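Local coordinates for protein globin (Bacillus anthracis, PDB 5V3U) that binds heme as a group II truncated hemoglobin and probably takes up oxygen or other small ligands at its heme, with cyanide bound in the pocket here, at residues Pro33-Ile38 / Glu88-Cys93; Ile20-Phe25 / Arg48-Phe53. The protein carries 1 engineered substitution. All blocks are in the same frame, centred on the assembly; numbering follows the deposited sequence.

Contact 1 (Pro33-Ile38 / Glu88-Cys93). Engineered in segment 88-93: Leu90 (natural residue Trp). With HEM (protoporphyrin IX containing Fe), chain C.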
ATOM      1  N   PRO A  33       2.347   9.878 -15.888  1.00 67.31           N
ATOM      2  CA  PRO A  33       3.738   9.429 -15.665  1.00 69.33           C
ATOM      3  C   PRO A  33       4.183   9.446 -14.201  1.00 72.37           C
ATOM      4  O   PRO A  33       5.074   8.671 -13.820  1.00 71.11           O
ATOM      5  CB  PRO A  33       4.559  10.414 -16.512  1.00 59.45           C
ATOM      6  CG  PRO A  33       3.568  11.099 -17.403  1.00 58.23           C
ATOM      7  CD  PRO A  33       2.282  11.113 -16.686  1.00 61.08           C
ATOM      8  N   ASP A  34       3.587  10.307 -13.370  1.00 72.20           N
ATOM      9  CA  ASP A  34       3.835  10.295 -11.931  1.00 66.41           C
ATOM     10  C   ASP A  34       3.185   9.121 -11.218  1.00 58.82           C
ATOM     11  O   ASP A  34       3.489   8.906 -10.044  1.00 64.24           O
ATOM     12  CB  ASP A  34       3.335  11.589 -11.287  1.00 64.97           C
ATOM     13  CG  ASP A  34       4.107  12.802 -11.754  1.00 70.13           C
ATOM     14  OD1 ASP A  34       5.343  12.686 -11.873  1.00 76.70           O
ATOM     15  OD2 ASP A  34       3.485  13.863 -12.005  1.00 62.31           O
ATOM     16  N   LEU A  35       2.316   8.362 -11.873  1.00 53.57           N
ATOM     17  CA  LEU A  35       1.540   7.345 -11.167  1.00 54.07           C
ATOM     18  C   LEU A  35       1.668   5.952 -11.755  1.00 53.63           C
ATOM     19  O   LEU A  35       1.628   4.974 -11.011  1.00 55.12           O
ATOM     20  CB  LEU A  35       0.055   7.740 -11.139  1.00 50.68           C
ATOM     21  CG  LEU A  35      -0.203   9.075 -10.454  1.00 47.26           C
ATOM     22  CD1 LEU A  35      -1.686   9.379 -10.482  1.00 51.49           C
ATOM     23  CD2 LEU A  35       0.364   9.060  -9.022  1.00 35.73           C
ATOM     24  N   SER A  36       1.787   5.837 -13.071  1.00 58.25           N
ATOM     25  CA  SER A  36       1.890   4.524 -13.706  1.00 67.81           C
ATOM     26  C   SER A  36       2.937   3.631 -13.061  1.00 66.86           C
ATOM     27  O   SER A  36       2.585   2.512 -12.650  1.00 69.78           O
ATOM     28  CB  SER A  36       2.183   4.697 -15.201  1.00 73.75           C
ATOM     29  OG  SER A  36       1.237   5.568 -15.787  1.00 83.36           O
ATOM     30  N   PRO A  37       4.202   4.059 -12.899  1.00 64.86           N
ATOM     31  CA  PRO A  37       5.235   3.110 -12.454  1.00 67.18           C
ATOM     32  C   PRO A  37       4.923   2.421 -11.134  1.00 67.29           C
ATOM     33  O   PRO A  37       5.191   1.218 -11.001  1.00 61.90           O
ATOM     34  CB  PRO A  37       6.483   3.994 -12.348  1.00 59.00           C
ATOM     35  CG  PRO A  37       6.186   5.192 -13.203  1.00 57.62           C
ATOM     36  CD  PRO A  37       4.747   5.424 -13.039  1.00 62.76           C
ATOM     37  N   ILE A  38       4.347   3.133 -10.156  1.00 63.97           N
ATOM     38  CA  ILE A  38       4.222   2.560  -8.816  1.00 63.77           C
ATOM     39  C   ILE A  38       2.981   1.699  -8.627  1.00 62.99           C
ATOM     40  O   ILE A  38       2.897   0.976  -7.626  1.00 62.69           O
ATOM     41  CB  ILE A  38       4.268   3.661  -7.739  1.00 51.18           C
ATOM     42  CG1 ILE A  38       3.131   4.651  -7.901  1.00 51.49           C
ATOM     43  CG2 ILE A  38       5.558   4.415  -7.840  1.00 47.46           C
ATOM     44  CD1 ILE A  38       3.361   5.914  -7.117  1.00 51.50           C
ATOM     45  N   GLU A  88      -1.237  15.040  -5.472  1.00 43.04           N
ATOM     46  CA  GLU A  88      -1.994  15.993  -6.278  1.00 43.48           C
ATOM     47  C   GLU A  88      -2.251  15.447  -7.680  1.00 38.54           C
ATOM     48  O   GLU A  88      -3.280  15.768  -8.288  1.00 40.54           O
ATOM     49  CB  GLU A  88      -1.303  17.357  -6.325  1.00 50.36           C
ATOM     50  CG  GLU A  88       0.122  17.336  -6.829  1.00 67.93           C
ATOM     51  CD  GLU A  88       0.523  18.617  -7.561  1.00 87.46           C
ATOM     52  OE1 GLU A  88      -0.306  19.551  -7.647  1.00 91.94           O
ATOM     53  OE2 GLU A  88       1.673  18.682  -8.056  1.00 95.14           O
ATOM     54  N   ALA A  89      -1.375  14.570  -8.175  1.00 35.06           N
ATOM     55  CA  ALA A  89      -1.608  13.911  -9.459  1.00 38.88           C
ATOM     56  C   ALA A  89      -2.750  12.898  -9.367  1.00 41.25           C
ATOM     57  O   ALA A  89      -3.635  12.856 -10.232  1.00 43.89           O
ATOM     58  CB  ALA A  89      -0.321  13.231  -9.924  1.00 39.91           C
ATOM     59  N   LEU A  90      -2.722  12.048  -8.343  1.00 37.15           N
ATOM     60  CA  LEU A  90      -3.833  11.144  -8.088  1.00 35.69           C
ATOM     61  C   LEU A  90      -5.158  11.907  -8.055  1.00 41.91           C
ATOM     62  O   LEU A  90      -6.117  11.552  -8.755  1.00 36.59           O
ATOM     63  CB  LEU A  90      -3.571  10.418  -6.766  1.00 35.89           C
ATOM     64  CG  LEU A  90      -4.321   9.189  -6.250  1.00 34.29           C
ATOM     65  CD1 LEU A  90      -5.708   9.566  -5.762  1.00 24.96           C
ATOM     66  CD2 LEU A  90      -4.351   8.134  -7.325  1.00 36.09           C
ATOM     67  N   LEU A  91      -5.219  12.980  -7.253  1.00 35.36           N
ATOM     68  CA  LEU A  91      -6.443  13.770  -7.149  1.00 30.78           C
ATOM     69  C   LEU A  91      -6.830  14.366  -8.492  1.00 31.52           C
ATOM     70  O   LEU A  91      -8.013  14.423  -8.842  1.00 33.45           O
ATOM     71  CB  LEU A  91      -6.271  14.879  -6.118  1.00 34.03           C
ATOM     72  CG  LEU A  91      -6.208  14.394  -4.679  1.00 37.68           C
ATOM     73  CD1 LEU A  91      -6.074  15.554  -3.714  1.00 36.10           C
ATOM     74  CD2 LEU A  91      -7.472  13.625  -4.420  1.00 37.29           C
ATOM     75  N   SER A  92      -5.847  14.809  -9.258  1.00 32.84           N
ATOM     76  CA  SER A  92      -6.136  15.327 -10.585  1.00 33.98           C
ATOM     77  C   SER A  92      -6.767  14.262 -11.474  1.00 37.45           C
ATOM     78  O   SER A  92      -7.645  14.570 -12.286  1.00 38.62           O
ATOM     79  CB  SER A  92      -4.852  15.864 -11.220  1.00 34.28           C
ATOM     80  OG  SER A  92      -5.112  16.189 -12.575  1.00 47.45           O
ATOM     81  N   CYS A  93      -6.321  13.009 -11.358  1.00 35.33           N
ATOM     82  CA  CYS A  93      -6.952  11.950 -12.135  1.00 35.43           C
ATOM     83  C   CYS A  93      -8.390  11.736 -11.697  1.00 38.55           C
ATOM     84  O   CYS A  93      -9.247  11.405 -12.526  1.00 43.28           O
ATOM     85  CB  CYS A  93      -6.176  10.640 -12.019  1.00 38.24           C
ATOM     86  SG  CYS A  93      -4.568  10.648 -12.826  1.00 48.86           S
TER
HETATM   87  CHA HEM C 201      -3.867   0.779  -3.093  1.00 53.79           C
HETATM   88  CHB HEM C 201      -1.101   4.468  -4.589  1.00 41.30           C
HETATM   89  CHC HEM C 201      -4.149   7.514  -2.262  1.00 36.62           C
HETATM   90  CHD HEM C 201      -7.331   3.859  -1.566  1.00 52.18           C
HETATM   91  C1A HEM C 201      -2.848   1.480  -3.675  1.00 49.88           C
HETATM   92  C2A HEM C 201      -1.690   0.916  -4.354  1.00 47.57           C
HETATM   93  C3A HEM C 201      -0.930   1.940  -4.755  1.00 49.15           C
HETATM   94  C4A HEM C 201      -1.574   3.184  -4.355  1.00 48.33           C
HETATM   95  CMA HEM C 201       0.407   1.826  -5.516  1.00 45.66           C
HETATM   96  CAA HEM C 201      -1.375  -0.585  -4.578  1.00 52.56           C
HETATM   97  CBA HEM C 201      -2.516  -1.260  -5.340  1.00 63.26           C
HETATM   98  CGA HEM C 201      -2.506  -2.764  -5.181  1.00 72.63           C
HETATM   99  O1A HEM C 201      -1.494  -3.341  -4.697  1.00 72.83           O
HETATM  100  O2A HEM C 201      -3.531  -3.398  -5.546  1.00 73.49           O
HETATM  101  C1B HEM C 201      -1.683   5.611  -4.066  1.00 41.60           C
HETATM  102  C2B HEM C 201      -1.153   6.952  -4.172  1.00 39.69           C
HETATM  103  C3B HEM C 201      -1.972   7.772  -3.511  1.00 35.85           C
HETATM  104  C4B HEM C 201      -3.086   7.010  -2.991  1.00 38.93           C
HETATM  105  CMB HEM C 201       0.158   7.358  -4.902  1.00 31.71           C
HETATM  106  CAB HEM C 201      -1.780   9.296  -3.389  1.00 42.05           C
HETATM  107  CBB HEM C 201      -2.387   9.998  -2.425  1.00 41.29           C
HETATM  108  C1C HEM C 201      -5.313   6.819  -2.017  1.00 35.47           C
HETATM  109  C2C HEM C 201      -6.598   7.407  -1.689  1.00 42.88           C
HETATM  110  C3C HEM C 201      -7.464   6.408  -1.514  1.00 48.82           C
HETATM  111  C4C HEM C 201      -6.785   5.134  -1.701  1.00 46.48           C
HETATM  112  CMC HEM C 201      -6.976   8.911  -1.585  1.00 25.03           C
HETATM  113  CAC HEM C 201      -8.942   6.649  -1.155  1.00 46.55           C
HETATM  114  CBC HEM C 201      -9.845   5.756  -1.552  1.00 53.65           C
HETATM  115  C1D HEM C 201      -6.632   2.699  -1.876  1.00 53.87           C
HETATM  116  C2D HEM C 201      -7.086   1.330  -1.668  1.00 51.20           C
HETATM  117  C3D HEM C 201      -6.118   0.502  -2.086  1.00 52.30           C
HETATM  118  C4D HEM C 201      -5.022   1.307  -2.574  1.00 54.64           C
HETATM  119  CMD HEM C 201      -8.448   0.909  -1.075  1.00 48.97           C
HETATM  120  CAD HEM C 201      -6.111  -1.043  -2.094  1.00 46.36           C
HETATM  121  CBD HEM C 201      -5.931  -1.614  -0.694  1.00 55.35           C
HETATM  122  CGD HEM C 201      -5.902  -3.121  -0.776  1.00 67.82           C
HETATM  123  O1D HEM C 201      -5.141  -3.676  -1.617  1.00 74.92           O
HETATM  124  O2D HEM C 201      -6.643  -3.770   0.008  1.00 64.70           O
HETATM  125  NA  HEM C 201      -2.744   2.854  -3.688  1.00 46.56           N
HETATM  126  NB  HEM C 201      -2.867   5.686  -3.340  1.00 42.52           N
HETATM  127  NC  HEM C 201      -5.459   5.434  -2.013  1.00 42.99           N
HETATM  128  ND  HEM C 201      -5.357   2.642  -2.434  1.00 54.75           N
HETATM  129 FE   HEM C 201      -4.124   4.113  -3.009  1.00 36.53          FE
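Ala89 O accepts the backbone N-H of Cys93 at 2.9 Å, one turn of helix 84-101, and Leu35 packs against that turn. Leu35 CD1 does most of the touching: it lies alongside the helix backbone, 3.6 Å from Leu90 N, with Ala89 C near by and Cys93 SG 3.9 Å away. Leu35 CG stands anti to its own carbonyl carbon (chi1 -59°), which carries the chain across toward the helix; Ala89 CB meets both CG and CD1. At the outer end, Asp34 CB rests on Ala89 CB at 4.2 Å. Arg86 NE, on the same helix, donates to Asp34 O and so ties the loop to it; a hydrogen bond between His32 ND1 and Asp34 N braces the turn locally. Leu90 is an engineered residue where the natural chain has tryptophan. With CG anti to the backbone N (chi1 -167°), Leu90 CG lies over the outer part of the vinyl-bearing pyrrole, 3.8 Å from HEM CAB. Ile38 approaches the heme at its rim, Ile38 O lying 3.4 Å from the methyl HEM CMA; that oxygen also accepts from His121 of the second subunit. No hydrogen bond joins the two segments directly, so apolar contact carries their interface, while the bond from Arg86 to Asp34 O gives the loop a polar link to helix 84-101.

Contact 2 (Ile20-Phe25 / Arg48-Phe53). With HEM (protoporphyrin IX containing Fe), chain C.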
ATOM      1  N   ILE A  20     -18.209   3.149 -13.003  1.00 39.79           N
ATOM      2  CA  ILE A  20     -17.731   3.941 -14.133  1.00 41.67           C
ATOM      3  C   ILE A  20     -16.639   4.907 -13.689  1.00 36.82           C
ATOM      4  O   ILE A  20     -15.599   5.033 -14.344  1.00 42.96           O
ATOM      5  CB  ILE A  20     -18.902   4.704 -14.793  1.00 44.26           C
ATOM      6  CG1 ILE A  20     -19.954   3.759 -15.360  1.00 53.46           C
ATOM      7  CG2 ILE A  20     -18.392   5.582 -15.905  1.00 43.11           C
ATOM      8  CD1 ILE A  20     -21.099   4.487 -16.101  1.00 58.33           C
ATOM      9  N   LEU A  21     -16.878   5.640 -12.600  1.00 30.32           N
ATOM     10  CA  LEU A  21     -15.911   6.633 -12.145  1.00 35.06           C
ATOM     11  C   LEU A  21     -14.567   5.981 -11.838  1.00 39.90           C
ATOM     12  O   LEU A  21     -13.519   6.448 -12.302  1.00 37.97           O
ATOM     13  CB  LEU A  21     -16.456   7.364 -10.923  1.00 33.56           C
ATOM     14  CG  LEU A  21     -15.549   8.266 -10.096  1.00 30.47           C
ATOM     15  CD1 LEU A  21     -15.368   9.607 -10.742  1.00 24.05           C
ATOM     16  CD2 LEU A  21     -16.166   8.437  -8.720  1.00 27.06           C
ATOM     17  N   VAL A  22     -14.593   4.858 -11.118  1.00 41.32           N
ATOM     18  CA  VAL A  22     -13.366   4.181 -10.727  1.00 46.88           C
ATOM     19  C   VAL A  22     -12.637   3.624 -11.945  1.00 44.52           C
ATOM     20  O   VAL A  22     -11.405   3.727 -12.042  1.00 49.92           O
ATOM     21  CB  VAL A  22     -13.680   3.096  -9.679  1.00 43.97           C
ATOM     22  CG1 VAL A  22     -12.480   2.167  -9.456  1.00 35.09           C
ATOM     23  CG2 VAL A  22     -14.053   3.758  -8.385  1.00 40.79           C
ATOM     24  N   ASP A  23     -13.368   3.047 -12.905  1.00 36.94           N
ATOM     25  CA  ASP A  23     -12.713   2.602 -14.137  1.00 41.22           C
ATOM     26  C   ASP A  23     -12.074   3.777 -14.877  1.00 39.21           C
ATOM     27  O   ASP A  23     -10.927   3.692 -15.321  1.00 37.69           O
ATOM     28  CB  ASP A  23     -13.700   1.855 -15.045  1.00 39.96           C
ATOM     29  CG  ASP A  23     -13.987   0.430 -14.558  1.00 45.66           C
ATOM     30  OD1 ASP A  23     -13.208  -0.082 -13.725  1.00 44.59           O
ATOM     31  OD2 ASP A  23     -14.988  -0.180 -15.001  1.00 52.02           O
ATOM     32  N   THR A  24     -12.805   4.885 -15.032  1.00 43.19           N
ATOM     33  CA  THR A  24     -12.236   6.052 -15.711  1.00 38.65           C
ATOM     34  C   THR A  24     -11.061   6.609 -14.925  1.00 39.44           C
ATOM     35  O   THR A  24     -10.084   7.104 -15.502  1.00 46.93           O
ATOM     36  CB  THR A  24     -13.315   7.126 -15.878  1.00 36.13           C
ATOM     37  OG1 THR A  24     -14.467   6.540 -16.496  1.00 43.55           O
ATOM     38  CG2 THR A  24     -12.827   8.298 -16.712  1.00 32.84           C
ATOM     39  N   PHE A  25     -11.163   6.556 -13.597  1.00 36.66           N
ATOM     40  CA  PHE A  25     -10.114   7.063 -12.723  1.00 40.19           C
ATOM     41  C   PHE A  25      -8.779   6.373 -13.002  1.00 40.85           C
ATOM     42  O   PHE A  25      -7.755   7.036 -13.193  1.00 41.53           O
ATOM     43  CB  PHE A  25     -10.568   6.869 -11.274  1.00 40.30           C
ATOM     44  CG  PHE A  25      -9.505   7.104 -10.250  1.00 37.68           C
ATOM     45  CD1 PHE A  25      -8.883   8.344 -10.144  1.00 31.71           C
ATOM     46  CD2 PHE A  25      -9.166   6.091  -9.350  1.00 34.50           C
ATOM     47  CE1 PHE A  25      -7.923   8.562  -9.181  1.00 35.99           C
ATOM     48  CE2 PHE A  25      -8.198   6.298  -8.369  1.00 31.65           C
ATOM     49  CZ  PHE A  25      -7.575   7.536  -8.286  1.00 37.92           C
ATOM     50  N   ARG A  48     -11.119  -3.121  -8.633  1.00 59.48           N
ATOM     51  CA  ARG A  48     -12.153  -3.865  -7.927  1.00 54.02           C
ATOM     52  C   ARG A  48     -12.170  -3.495  -6.452  1.00 58.49           C
ATOM     53  O   ARG A  48     -13.232  -3.210  -5.880  1.00 62.72           O
ATOM     54  CB  ARG A  48     -11.939  -5.364  -8.106  1.00 52.04           C
ATOM     55  CG  ARG A  48     -13.053  -6.214  -7.499  1.00 51.72           C
ATOM     56  CD  ARG A  48     -12.711  -7.703  -7.491  1.00 57.43           C
ATOM     57  NE  ARG A  48     -11.832  -8.072  -6.383  1.00 67.91           N
ATOM     58  CZ  ARG A  48     -12.255  -8.497  -5.194  1.00 71.10           C
ATOM     59  NH1 ARG A  48     -11.377  -8.820  -4.250  1.00 60.99           N
ATOM     60  NH2 ARG A  48     -13.555  -8.602  -4.946  1.00 75.14           N
ATOM     61  N   LYS A  49     -10.996  -3.489  -5.816  1.00 55.06           N
ATOM     62  CA  LYS A  49     -10.923  -3.099  -4.413  1.00 51.66           C
ATOM     63  C   LYS A  49     -11.362  -1.655  -4.220  1.00 47.71           C
ATOM     64  O   LYS A  49     -11.978  -1.317  -3.205  1.00 48.57           O
ATOM     65  CB  LYS A  49      -9.502  -3.289  -3.872  1.00 53.40           C
ATOM     66  CG  LYS A  49      -8.971  -4.720  -3.890  1.00 56.06           C
ATOM     67  CD  LYS A  49      -7.515  -4.749  -3.434  1.00 61.14           C
ATOM     68  CE  LYS A  49      -6.859  -6.112  -3.618  1.00 70.41           C
ATOM     69  NZ  LYS A  49      -5.377  -5.953  -3.745  1.00 72.51           N
ATOM     70  N   GLN A  50     -11.041  -0.782  -5.175  1.00 49.31           N
ATOM     71  CA  GLN A  50     -11.406   0.621  -5.010  1.00 46.88           C
ATOM     72  C   GLN A  50     -12.911   0.826  -5.143  1.00 39.78           C
ATOM     73  O   GLN A  50     -13.489   1.670  -4.447  1.00 30.80           O
ATOM     74  CB  GLN A  50     -10.670   1.492  -6.019  1.00 44.13           C
ATOM     75  CG  GLN A  50     -10.987   2.969  -5.851  1.00 39.45           C
ATOM     76  CD  GLN A  50     -10.308   3.553  -4.631  1.00 41.53           C
ATOM     77  OE1 GLN A  50     -10.910   3.764  -3.584  1.00 46.24           O
ATOM     78  NE2 GLN A  50      -9.038   3.815  -4.769  1.00 30.81           N
ATOM     79  N   LYS A  51     -13.562   0.091  -6.044  1.00 39.05           N
ATOM     80  CA  LYS A  51     -15.018   0.155  -6.101  1.00 46.71           C
ATOM     81  C   LYS A  51     -15.623  -0.263  -4.770  1.00 48.71           C
ATOM     82  O   LYS A  51     -16.486   0.434  -4.229  1.00 51.12           O
ATOM     83  CB  LYS A  51     -15.552  -0.708  -7.243  1.00 47.66           C
ATOM     84  CG  LYS A  51     -15.143  -0.211  -8.623  1.00 47.87           C
ATOM     85  CD  LYS A  51     -15.342  -1.303  -9.655  1.00 41.85           C
ATOM     86  CE  LYS A  51     -14.818  -0.902 -11.029  1.00 41.94           C
ATOM     87  NZ  LYS A  51     -14.978  -2.023 -12.011  1.00 48.34           N
ATOM     88  N   GLN A  52     -15.144  -1.381  -4.204  1.00 47.15           N
ATOM     89  CA  GLN A  52     -15.602  -1.802  -2.880  1.00 45.00           C
ATOM     90  C   GLN A  52     -15.314  -0.742  -1.820  1.00 42.72           C
ATOM     91  O   GLN A  52     -16.144  -0.491  -0.939  1.00 45.06           O
ATOM     92  CB  GLN A  52     -14.938  -3.116  -2.478  1.00 52.06           C
ATOM     93  CG  GLN A  52     -15.416  -4.350  -3.211  1.00 59.80           C
ATOM     94  CD  GLN A  52     -14.639  -5.594  -2.793  1.00 69.19           C
ATOM     95  OE1 GLN A  52     -13.472  -5.509  -2.371  1.00 69.02           O
ATOM     96  NE2 GLN A  52     -15.278  -6.753  -2.909  1.00 64.06           N
ATOM     97  N   PHE A  53     -14.145  -0.107  -1.890  1.00 40.25           N
ATOM     98  CA  PHE A  53     -13.775   0.851  -0.856  1.00 35.99           C
ATOM     99  C   PHE A  53     -14.635   2.105  -0.924  1.00 38.44           C
ATOM    100  O   PHE A  53     -15.221   2.517   0.085  1.00 35.79           O
ATOM    101  CB  PHE A  53     -12.295   1.235  -0.955  1.00 32.78           C
ATOM    102  CG  PHE A  53     -11.905   2.225   0.094  1.00 38.51           C
ATOM    103  CD1 PHE A  53     -11.591   1.807   1.368  1.00 39.51           C
ATOM    104  CD2 PHE A  53     -11.950   3.578  -0.158  1.00 37.95           C
ATOM    105  CE1 PHE A  53     -11.295   2.720   2.351  1.00 37.64           C
ATOM    106  CE2 PHE A  53     -11.657   4.487   0.824  1.00 35.01           C
ATOM    107  CZ  PHE A  53     -11.345   4.063   2.077  1.00 33.25           C
TER
HETATM  108  CHA HEM C 201      -3.867   0.779  -3.093  1.00 53.79           C
HETATM  109  CHB HEM C 201      -1.101   4.468  -4.589  1.00 41.30           C
HETATM  110  CHC HEM C 201      -4.149   7.514  -2.262  1.00 36.62           C
HETATM  111  CHD HEM C 201      -7.331   3.859  -1.566  1.00 52.18           C
HETATM  112  C1A HEM C 201      -2.848   1.480  -3.675  1.00 49.88           C
HETATM  113  C2A HEM C 201      -1.690   0.916  -4.354  1.00 47.57           C
HETATM  114  C3A HEM C 201      -0.930   1.940  -4.755  1.00 49.15           C
HETATM  115  C4A HEM C 201      -1.574   3.184  -4.355  1.00 48.33           C
HETATM  116  CMA HEM C 201       0.407   1.826  -5.516  1.00 45.66           C
HETATM  117  CAA HEM C 201      -1.375  -0.585  -4.578  1.00 52.56           C
HETATM  118  CBA HEM C 201      -2.516  -1.260  -5.340  1.00 63.26           C
HETATM  119  CGA HEM C 201      -2.506  -2.764  -5.181  1.00 72.63           C
HETATM  120  O1A HEM C 201      -1.494  -3.341  -4.697  1.00 72.83           O
HETATM  121  O2A HEM C 201      -3.531  -3.398  -5.546  1.00 73.49           O
HETATM  122  C1B HEM C 201      -1.683   5.611  -4.066  1.00 41.60           C
HETATM  123  C2B HEM C 201      -1.153   6.952  -4.172  1.00 39.69           C
HETATM  124  C3B HEM C 201      -1.972   7.772  -3.511  1.00 35.85           C
HETATM  125  C4B HEM C 201      -3.086   7.010  -2.991  1.00 38.93           C
HETATM  126  CMB HEM C 201       0.158   7.358  -4.902  1.00 31.71           C
HETATM  127  CAB HEM C 201      -1.780   9.296  -3.389  1.00 42.05           C
HETATM  128  CBB HEM C 201      -2.387   9.998  -2.425  1.00 41.29           C
HETATM  129  C1C HEM C 201      -5.313   6.819  -2.017  1.00 35.47           C
HETATM  130  C2C HEM C 201      -6.598   7.407  -1.689  1.00 42.88           C
HETATM  131  C3C HEM C 201      -7.464   6.408  -1.514  1.00 48.82           C
HETATM  132  C4C HEM C 201      -6.785   5.134  -1.701  1.00 46.48           C
HETATM  133  CMC HEM C 201      -6.976   8.911  -1.585  1.00 25.03           C
HETATM  134  CAC HEM C 201      -8.942   6.649  -1.155  1.00 46.55           C
HETATM  135  CBC HEM C 201      -9.845   5.756  -1.552  1.00 53.65           C
HETATM  136  C1D HEM C 201      -6.632   2.699  -1.876  1.00 53.87           C
HETATM  137  C2D HEM C 201      -7.086   1.330  -1.668  1.00 51.20           C
HETATM  138  C3D HEM C 201      -6.118   0.502  -2.086  1.00 52.30           C
HETATM  139  C4D HEM C 201      -5.022   1.307  -2.574  1.00 54.64           C
HETATM  140  CMD HEM C 201      -8.448   0.909  -1.075  1.00 48.97           C
HETATM  141  CAD HEM C 201      -6.111  -1.043  -2.094  1.00 46.36           C
HETATM  142  CBD HEM C 201      -5.931  -1.614  -0.694  1.00 55.35           C
HETATM  143  CGD HEM C 201      -5.902  -3.121  -0.776  1.00 67.82           C
HETATM  144  O1D HEM C 201      -5.141  -3.676  -1.617  1.00 74.92           O
HETATM  145  O2D HEM C 201      -6.643  -3.770   0.008  1.00 64.70           O
HETATM  146  NA  HEM C 201      -2.744   2.854  -3.688  1.00 46.56           N
HETATM  147  NB  HEM C 201      -2.867   5.686  -3.340  1.00 42.52           N
HETATM  148  NC  HEM C 201      -5.459   5.434  -2.013  1.00 42.99           N
HETATM  149  ND  HEM C 201      -5.357   2.642  -2.434  1.00 54.75           N
HETATM  150 FE   HEM C 201      -4.124   4.113  -3.009  1.00 36.53          FE
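Helices 14-30 and 44-57 form one of the two helix pairs of the two-over-two truncated globin fold, the B and E helices. Their short segments run roughly antiparallel, at 139°, with axes 9.5 Å apart. Val22 fills the middle: Val22 CG1 touches Lys51 CG at 3.7 Å and Gln50 CB at 3.9 Å. Beyond CG the Lys51 chain runs extended past Val22 to Asp23, and Lys51 NZ makes a weak salt-bridge hydrogen bond of 3.1 Å to Asp23 OD1. Glu19 is a second acidic partner of the same ammonium group. On the other flank the helix pair walls the distal heme pocket. Gln50 CG lies against the Val22 methyls; the chain then bends at chi2 (74°), bringing the amide over the porphyrin, with Gln50 NE2 3.6 Å from HEM CHD. NE2 is hydrogen-bonded to Tyr26, and both residues line the cyanide site. Phe25 CE2 lies 4.5 Å from Gln50 NE2. Lys49 points away from helix 14-30 and extends along the heme edge, where Lys49 NZ donates to the propionate oxygen HEM O1D at 3.1 Å.

In the fold
The two contacts have centres 15 Å apart and meet through Phe25 of contact 2. Phe25 CZ lies 3.4 Å from CD2 of the engineered Leu90 in contact 1, and Phe25 CD1 lies 3.8 Å from Cys93 C. Helix 14-30 is thus in touch with helix 44-57 and helix 84-101 alike, and Leu35 of the loop also leans on its Val29. Both contacts reach the same side of the heme. The side chains of Leu90 and Gln50 each come within about 4 Å of the cyanide, so in this variant an apolar Leu90 and the Gln50 amide flank the ligand. Along the chain the four segments alternate.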